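Local coordinates for putative N-acetylmuramoyl-L-alanine amidase,autolysin cwp6 (Peptoclostridium difficile, PDB 5J72), which probably cleaves the amide bond between N-acetylmuramic acid and L-alanine in peptidoglycan as a zinc-dependent autolysin, and carries CWB2 domains that anchor it to the cell wall, at residues T172-A177 / A380-A385; T244-A249 / Y300-S305. All coordinates share one frame; numbering follows the deposited sequence.

Interaction 1. Residues T172-A177 / A380-A385; sequences TATPLA and AGPLAA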
ATOM      1  N   THR A 172     -11.886   1.996 -10.470  1.00 22.43           N
ATOM      2  CA  THR A 172     -12.878   1.264  -9.655  1.00 18.40           C
ATOM      3  C   THR A 172     -13.093  -0.147 -10.305  1.00 20.01           C
ATOM      4  O   THR A 172     -13.977  -0.900  -9.867  1.00 23.42           O
ATOM      5  CB  THR A 172     -14.229   2.019  -9.621  1.00 23.71           C
ATOM      6  OG1 THR A 172     -14.612   2.269 -10.963  1.00 30.66           O
ATOM      7  CG2 THR A 172     -14.081   3.364  -8.822  1.00 25.61           C
ATOM      8  N   ALA A 173     -12.280  -0.488 -11.299  1.00 22.79           N
ATOM      9  CA  ALA A 173     -12.368  -1.789 -12.011  1.00 21.80           C
ATOM     10  C   ALA A 173     -11.872  -2.948 -11.180  1.00 20.25           C
ATOM     11  O   ALA A 173     -12.346  -4.039 -11.420  1.00 19.97           O
ATOM     12  CB  ALA A 173     -11.540  -1.740 -13.276  1.00 21.08           C
ATOM     13  N   THR A 174     -10.955  -2.757 -10.161  1.00 21.12           N
ATOM     14  CA  THR A 174     -10.447  -3.939  -9.443  1.00 18.93           C
ATOM     15  C   THR A 174     -11.474  -4.761  -8.772  1.00 18.66           C
ATOM     16  O   THR A 174     -11.404  -5.976  -8.884  1.00 17.55           O
ATOM     17  CB  THR A 174      -9.274  -3.545  -8.447  1.00 20.47           C
ATOM     18  OG1 THR A 174      -8.175  -3.188  -9.279  1.00 23.11           O
ATOM     19  CG2 THR A 174      -8.885  -4.666  -7.548  1.00 20.68           C
ATOM     20  N   PRO A 175     -12.473  -4.197  -8.044  1.00 20.17           N
ATOM     21  CA  PRO A 175     -13.469  -5.061  -7.395  1.00 18.14           C
ATOM     22  C   PRO A 175     -14.306  -5.906  -8.394  1.00 16.72           C
ATOM     23  O   PRO A 175     -14.766  -6.993  -8.071  1.00 20.45           O
ATOM     24  CB  PRO A 175     -14.329  -4.057  -6.582  1.00 19.55           C
ATOM     25  CG  PRO A 175     -13.385  -2.936  -6.313  1.00 20.82           C
ATOM     26  CD  PRO A 175     -12.603  -2.791  -7.605  1.00 22.67           C
ATOM     27  N   LEU A 176     -14.514  -5.354  -9.596  1.00 18.49           N
ATOM     28  CA  LEU A 176     -15.265  -6.130 -10.606  1.00 18.37           C
ATOM     29  C   LEU A 176     -14.350  -7.215 -11.197  1.00 16.93           C
ATOM     30  O   LEU A 176     -14.784  -8.346 -11.369  1.00 19.42           O
ATOM     31  CB  LEU A 176     -15.695  -5.188 -11.715  1.00 16.39           C
ATOM     32  CG  LEU A 176     -16.510  -5.923 -12.856  1.00 17.67           C
ATOM     33  CD1 LEU A 176     -17.753  -6.626 -12.238  1.00 23.12           C
ATOM     34  CD2 LEU A 176     -17.006  -4.860 -13.854  1.00 25.42           C
ATOM     35  N   ALA A 177     -13.089  -6.855 -11.574  1.00 17.42           N
ATOM     36  CA  ALA A 177     -12.172  -7.891 -12.047  1.00 16.86           C
ATOM     37  C   ALA A 177     -12.043  -8.996 -11.008  1.00 17.33           C
ATOM     38  O   ALA A 177     -11.980 -10.172 -11.390  1.00 17.69           O
ATOM     39  CB  ALA A 177     -10.781  -7.295 -12.332  1.00 16.59           C
ATOM     40  N   ALA A 380      -2.181  -4.373 -10.841  1.00 19.92           N
ATOM     41  CA  ALA A 380      -1.821  -5.303  -9.762  1.00 16.28           C
ATOM     42  C   ALA A 380      -3.026  -5.615  -8.914  1.00 17.94           C
ATOM     43  O   ALA A 380      -3.057  -6.622  -8.225  1.00 17.44           O
ATOM     44  CB  ALA A 380      -0.723  -4.646  -8.889  1.00 17.69           C
ATOM     45  N   GLY A 381      -4.042  -4.738  -8.951  1.00 15.54           N
ATOM     46  CA  GLY A 381      -5.189  -4.917  -8.051  1.00 15.72           C
ATOM     47  C   GLY A 381      -5.853  -6.273  -8.063  1.00 16.40           C
ATOM     48  O   GLY A 381      -6.105  -6.851  -6.987  1.00 15.03           O
ATOM     49  N   PRO A 382      -6.205  -6.827  -9.248  1.00 17.70           N
ATOM     50  CA  PRO A 382      -6.879  -8.164  -9.310  1.00 19.83           C
ATOM     51  C   PRO A 382      -6.025  -9.287  -8.658  1.00 14.77           C
ATOM     52  O   PRO A 382      -6.522 -10.220  -8.079  1.00 16.15           O
ATOM     53  CB  PRO A 382      -7.123  -8.340 -10.843  1.00 17.06           C
ATOM     54  CG  PRO A 382      -7.277  -6.948 -11.313  1.00 18.30           C
ATOM     55  CD  PRO A 382      -6.159  -6.198 -10.583  1.00 17.45           C
ATOM     56  N   LEU A 383      -4.715  -9.149  -8.834  1.00 13.26           N
ATOM     57  CA  LEU A 383      -3.797 -10.161  -8.252  1.00 14.34           C
ATOM     58  C   LEU A 383      -3.678  -9.984  -6.776  1.00 13.54           C
ATOM     59  O   LEU A 383      -3.746 -10.962  -6.011  1.00 15.51           O
ATOM     60  CB  LEU A 383      -2.392 -10.034  -8.938  1.00 15.95           C
ATOM     61  CG  LEU A 383      -1.354 -11.060  -8.315  1.00 14.60           C
ATOM     62  CD1 LEU A 383      -1.769 -12.510  -8.634  1.00 16.54           C
ATOM     63  CD2 LEU A 383       0.048 -10.767  -8.952  1.00 16.00           C
ATOM     64  N   ALA A 384      -3.562  -8.710  -6.311  1.00 14.90           N
ATOM     65  CA  ALA A 384      -3.527  -8.456  -4.861  1.00 15.19           C
ATOM     66  C   ALA A 384      -4.849  -9.002  -4.230  1.00 16.06           C
ATOM     67  O   ALA A 384      -4.891  -9.631  -3.174  1.00 16.06           O
ATOM     68  CB  ALA A 384      -3.429  -6.917  -4.641  1.00 13.11           C
ATOM     69  N   ALA A 385      -5.978  -8.762  -4.928  1.00 15.34           N
ATOM     70  CA  ALA A 385      -7.258  -9.248  -4.372  1.00 16.03           C
ATOM     71  C   ALA A 385      -7.280 -10.825  -4.309  1.00 17.03           C
ATOM     72  O   ALA A 385      -7.729 -11.386  -3.333  1.00 18.82           O
ATOM     73  CB  ALA A 385      -8.380  -8.814  -5.293  1.00 14.61           C
TER
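G381 O takes the backbone N-H of A385 at 2.8 Å and, across the contact, meets the methyl of T174, with CG2 3.6 Å from that oxygen and 3.5 Å from G381 C. T174 points its CB at the other helix; chi1 of -69° sets OG1 beside the backbone N and puts CG2 anti to it, which brings the methyl to the G381 carbonyl while OG1 comes to 3.7 Å from G381 CA. Glycine suits this place: with no side chain between them, the two backbones approach to 5.5 Å between T174 CA and G381 CA. The contact joins helices 174-180 and 375-387, which belong to two different CWB2 domains, and is part of the interface between them. P382 follows where the helix is kinked; its ring nitrogen has no N-H to give to the preceding turn, and the rigid ring supplies a compact apolar surface instead. It crosses the T174 side chain at about a right angle, with its CD 3.9 Å from T174 OG1; one turn beyond T174, A177 CB meets P382 CG at 3.7 Å. I184 of strand 184-187 packs on T174, A177 and P382.

Interaction 2. Residues T244-A249 / Y300-S305; sequences TSLLIA and YNWLSS
W302 reaches from helix 297-306 to L246 and A249, about one turn apart on helix 241-253, and its large, flat indole spans the space to both, with 8.4 Å between L246 CA and W302 CA. Both helices belong to one CWB2 domain, an alpha/beta unit in which helices pack around a parallel four-stranded sheet (strands in the order 287-290, 260-265, 308-314, 334-341); helix 241-253 also lays T244 and I248 on strand 207-211, and L247 and I248 on strand 232-236. The CG of W302 stands anti to the backbone N (chi1 -176°), which stretches the indole away from its own helix, and chi2 of 79° sets the ring plane steeply across the CA-CB-CG plane. The six-membered ring thereby leads toward helix 241-253. L246 also has its CG anti to the backbone N; although its CB does not aim directly at the partner helix, this extension carries CD1 to the indole, 3.6 Å from W302 CE3, in an oblique approach. A249, short enough to let the ring close on the backbone, puts its CB 3.8 Å from W302 CZ3, and its carbonyl A249 O lies 3.7 Å from W302 CH2. K250 and D253 of the same helix also touch the indole, which remains partly exposed, whereas L246 and A249 are buried. Within the W302 helix, S304 turns its hydroxyl back to the preceding turn: S304 OG donates to Y300 O at 2.7 Å, with a C=O...OG angle of 139°, while S304 N donates to that oxygen from the opposite face of the carbonyl plane.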
ATOM      1  N   THR A 244     -19.867   5.574 -13.974  1.00 27.02           N
ATOM      2  CA  THR A 244     -19.186   4.298 -14.249  1.00 25.06           C
ATOM      3  C   THR A 244     -18.992   3.492 -12.952  1.00 21.79           C
ATOM      4  O   THR A 244     -19.223   2.295 -12.977  1.00 23.70           O
ATOM      5  CB  THR A 244     -17.850   4.568 -14.899  1.00 29.14           C
ATOM      6  OG1 THR A 244     -18.131   5.196 -16.152  1.00 27.64           O
ATOM      7  CG2 THR A 244     -17.060   3.225 -15.162  1.00 29.52           C
ATOM      8  N   SER A 245     -18.615   4.155 -11.804  1.00 21.09           N
ATOM      9  CA  SER A 245     -18.447   3.409 -10.557  1.00 22.96           C
ATOM     10  C   SER A 245     -19.784   2.860 -10.147  1.00 23.24           C
ATOM     11  O   SER A 245     -19.892   1.754  -9.614  1.00 21.68           O
ATOM     12  CB  SER A 245     -17.799   4.292  -9.471  1.00 24.79           C
ATOM     13  OG  SER A 245     -18.668   5.212  -8.817  1.00 30.78           O
ATOM     14  N   LEU A 246     -20.886   3.622 -10.424  1.00 23.71           N
ATOM     15  CA  LEU A 246     -22.221   3.087 -10.103  1.00 20.92           C
ATOM     16  C   LEU A 246     -22.520   1.889 -10.995  1.00 17.64           C
ATOM     17  O   LEU A 246     -23.029   0.863 -10.525  1.00 21.32           O
ATOM     18  CB  LEU A 246     -23.421   4.162 -10.364  1.00 20.88           C
ATOM     19  CG  LEU A 246     -24.841   3.541 -10.121  1.00 27.70           C
ATOM     20  CD1 LEU A 246     -24.963   3.005  -8.729  1.00 28.43           C
ATOM     21  CD2 LEU A 246     -25.972   4.641 -10.403  1.00 29.23           C
ATOM     22  N   LEU A 247     -22.224   2.002 -12.282  1.00 20.19           N
ATOM     23  CA  LEU A 247     -22.548   0.874 -13.202  1.00 22.00           C
ATOM     24  C   LEU A 247     -21.718  -0.380 -12.842  1.00 20.52           C
ATOM     25  O   LEU A 247     -22.205  -1.504 -12.945  1.00 18.34           O
ATOM     26  CB  LEU A 247     -22.247   1.335 -14.629  1.00 25.18           C
ATOM     27  CG  LEU A 247     -23.279   2.436 -15.113  1.00 28.09           C
ATOM     28  CD1 LEU A 247     -22.738   3.082 -16.422  1.00 30.45           C
ATOM     29  CD2 LEU A 247     -24.668   1.754 -15.263  1.00 29.87           C
ATOM     30  N   ILE A 248     -20.478  -0.170 -12.369  1.00 20.62           N
ATOM     31  CA  ILE A 248     -19.657  -1.323 -11.937  1.00 18.04           C
ATOM     32  C   ILE A 248     -20.282  -1.940 -10.700  1.00 20.74           C
ATOM     33  O   ILE A 248     -20.387  -3.157 -10.566  1.00 20.69           O
ATOM     34  CB  ILE A 248     -18.257  -0.797 -11.654  1.00 20.73           C
ATOM     35  CG1 ILE A 248     -17.558  -0.480 -13.015  1.00 23.45           C
ATOM     36  CG2 ILE A 248     -17.476  -1.837 -10.814  1.00 20.00           C
ATOM     37  CD1 ILE A 248     -16.196   0.224 -12.856  1.00 23.46           C
ATOM     38  N   ALA A 249     -20.740  -1.076  -9.781  1.00 21.01           N
ATOM     39  CA  ALA A 249     -21.377  -1.609  -8.579  1.00 19.91           C
ATOM     40  C   ALA A 249     -22.638  -2.433  -8.949  1.00 21.14           C
ATOM     41  O   ALA A 249     -22.906  -3.468  -8.321  1.00 20.77           O
ATOM     42  CB  ALA A 249     -21.736  -0.447  -7.609  1.00 20.33           C
ATOM     43  N   TYR A 300     -27.054   7.721  -5.131  1.00 30.34           N
ATOM     44  CA  TYR A 300     -27.813   7.741  -3.875  1.00 27.63           C
ATOM     45  C   TYR A 300     -29.081   6.914  -3.977  1.00 28.70           C
ATOM     46  O   TYR A 300     -29.388   6.131  -3.073  1.00 30.15           O
ATOM     47  CB  TYR A 300     -28.115   9.220  -3.478  1.00 29.97           C
ATOM     48  CG  TYR A 300     -28.884   9.293  -2.173  1.00 33.72           C
ATOM     49  CD1 TYR A 300     -28.229   9.189  -0.952  1.00 34.78           C
ATOM     50  CD2 TYR A 300     -30.272   9.437  -2.165  1.00 37.73           C
ATOM     51  CE1 TYR A 300     -28.936   9.231   0.259  1.00 31.57           C
ATOM     52  CE2 TYR A 300     -30.992   9.472  -0.966  1.00 34.31           C
ATOM     53  CZ  TYR A 300     -30.321   9.376   0.243  1.00 35.77           C
ATOM     54  OH  TYR A 300     -31.042   9.446   1.423  1.00 33.05           O
ATOM     55  N   ASN A 301     -29.856   7.031  -5.097  1.00 30.48           N
ATOM     56  CA  ASN A 301     -31.111   6.256  -5.158  1.00 30.55           C
ATOM     57  C   ASN A 301     -30.862   4.776  -5.181  1.00 30.57           C
ATOM     58  O   ASN A 301     -31.591   4.020  -4.549  1.00 29.89           O
ATOM     59  CB  ASN A 301     -31.984   6.673  -6.423  1.00 33.18           C
ATOM     60  CG  ASN A 301     -32.454   8.126  -6.333  1.00 39.49           C
ATOM     61  OD1 ASN A 301     -32.711   8.600  -5.219  1.00 46.04           O
ATOM     62  ND2 ASN A 301     -32.498   8.929  -7.409  1.00 42.23           N
ATOM     63  N   TRP A 302     -29.835   4.331  -5.892  1.00 29.91           N
ATOM     64  CA  TRP A 302     -29.556   2.875  -5.934  1.00 27.34           C
ATOM     65  C   TRP A 302     -29.016   2.417  -4.566  1.00 25.71           C
ATOM     66  O   TRP A 302     -29.490   1.410  -4.039  1.00 26.75           O
ATOM     67  CB  TRP A 302     -28.537   2.638  -7.080  1.00 26.62           C
ATOM     68  CG  TRP A 302     -28.238   1.183  -7.305  1.00 25.69           C
ATOM     69  CD1 TRP A 302     -29.002   0.277  -7.967  1.00 29.98           C
ATOM     70  CD2 TRP A 302     -27.109   0.454  -6.800  1.00 29.04           C
ATOM     71  NE1 TRP A 302     -28.447  -0.959  -7.896  1.00 32.50           N
ATOM     72  CE2 TRP A 302     -27.270  -0.885  -7.195  1.00 32.56           C
ATOM     73  CE3 TRP A 302     -25.956   0.816  -6.062  1.00 30.38           C
ATOM     74  CZ2 TRP A 302     -26.332  -1.879  -6.879  1.00 30.19           C
ATOM     75  CZ3 TRP A 302     -25.030  -0.166  -5.752  1.00 26.06           C
ATOM     76  CH2 TRP A 302     -25.227  -1.503  -6.159  1.00 26.80           C
ATOM     77  N   LEU A 303     -28.052   3.145  -3.981  1.00 26.60           N
ATOM     78  CA  LEU A 303     -27.501   2.747  -2.671  1.00 23.58           C
ATOM     79  C   LEU A 303     -28.610   2.702  -1.617  1.00 25.23           C
ATOM     80  O   LEU A 303     -28.606   1.826  -0.758  1.00 26.36           O
ATOM     81  CB  LEU A 303     -26.464   3.776  -2.220  1.00 25.04           C
ATOM     82  CG  LEU A 303     -25.154   3.814  -3.041  1.00 28.05           C
ATOM     83  CD1 LEU A 303     -24.333   4.965  -2.471  1.00 24.56           C
ATOM     84  CD2 LEU A 303     -24.385   2.429  -2.974  1.00 25.48           C
ATOM     85  N   SER A 304     -29.580   3.663  -1.694  1.00 26.63           N
ATOM     86  CA  SER A 304     -30.659   3.670  -0.697  1.00 28.75           C
ATOM     87  C   SER A 304     -31.421   2.390  -0.749  1.00 31.49           C
ATOM     88  O   SER A 304     -31.859   1.914   0.289  1.00 32.51           O
ATOM     89  CB  SER A 304     -31.624   4.840  -0.925  1.00 29.97           C
ATOM     90  OG  SER A 304     -30.919   6.061  -0.855  1.00 32.82           O
ATOM     91  N   SER A 305     -31.578   1.786  -1.945  1.00 30.28           N
ATOM     92  CA  SER A 305     -32.324   0.538  -2.010  1.00 36.59           C
ATOM     93  C   SER A 305     -31.461  -0.729  -1.807  1.00 36.18           C
ATOM     94  O   SER A 305     -32.006  -1.841  -1.851  1.00 33.67           O
ATOM     95  CB  SER A 305     -33.048   0.448  -3.356  1.00 41.15           C
ATOM     96  OG  SER A 305     -33.551   1.727  -3.698  1.00 49.67           O
TER

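How the interactions relate
Interaction 1 lies between two CWB2 domains and interaction 2 within the middle one, whose sequence falls between them. Along the chain the order is 172-177, 244-249, 300-305 and 380-385, so the closer-range contact of interaction 2 forms entirely between the two halves of interaction 1. Their centres are 19 Å apart, yet they meet through helix 241-253: I248 packs on T172 and L176, and S245 on T172, while L246 and A249 serve the W302 contact. One side of that helix thus faces helix 297-306 of its own domain and another side the T172-L176 part of the first, consistent with the three CWB2 domains packing together as one cell wall-anchoring module.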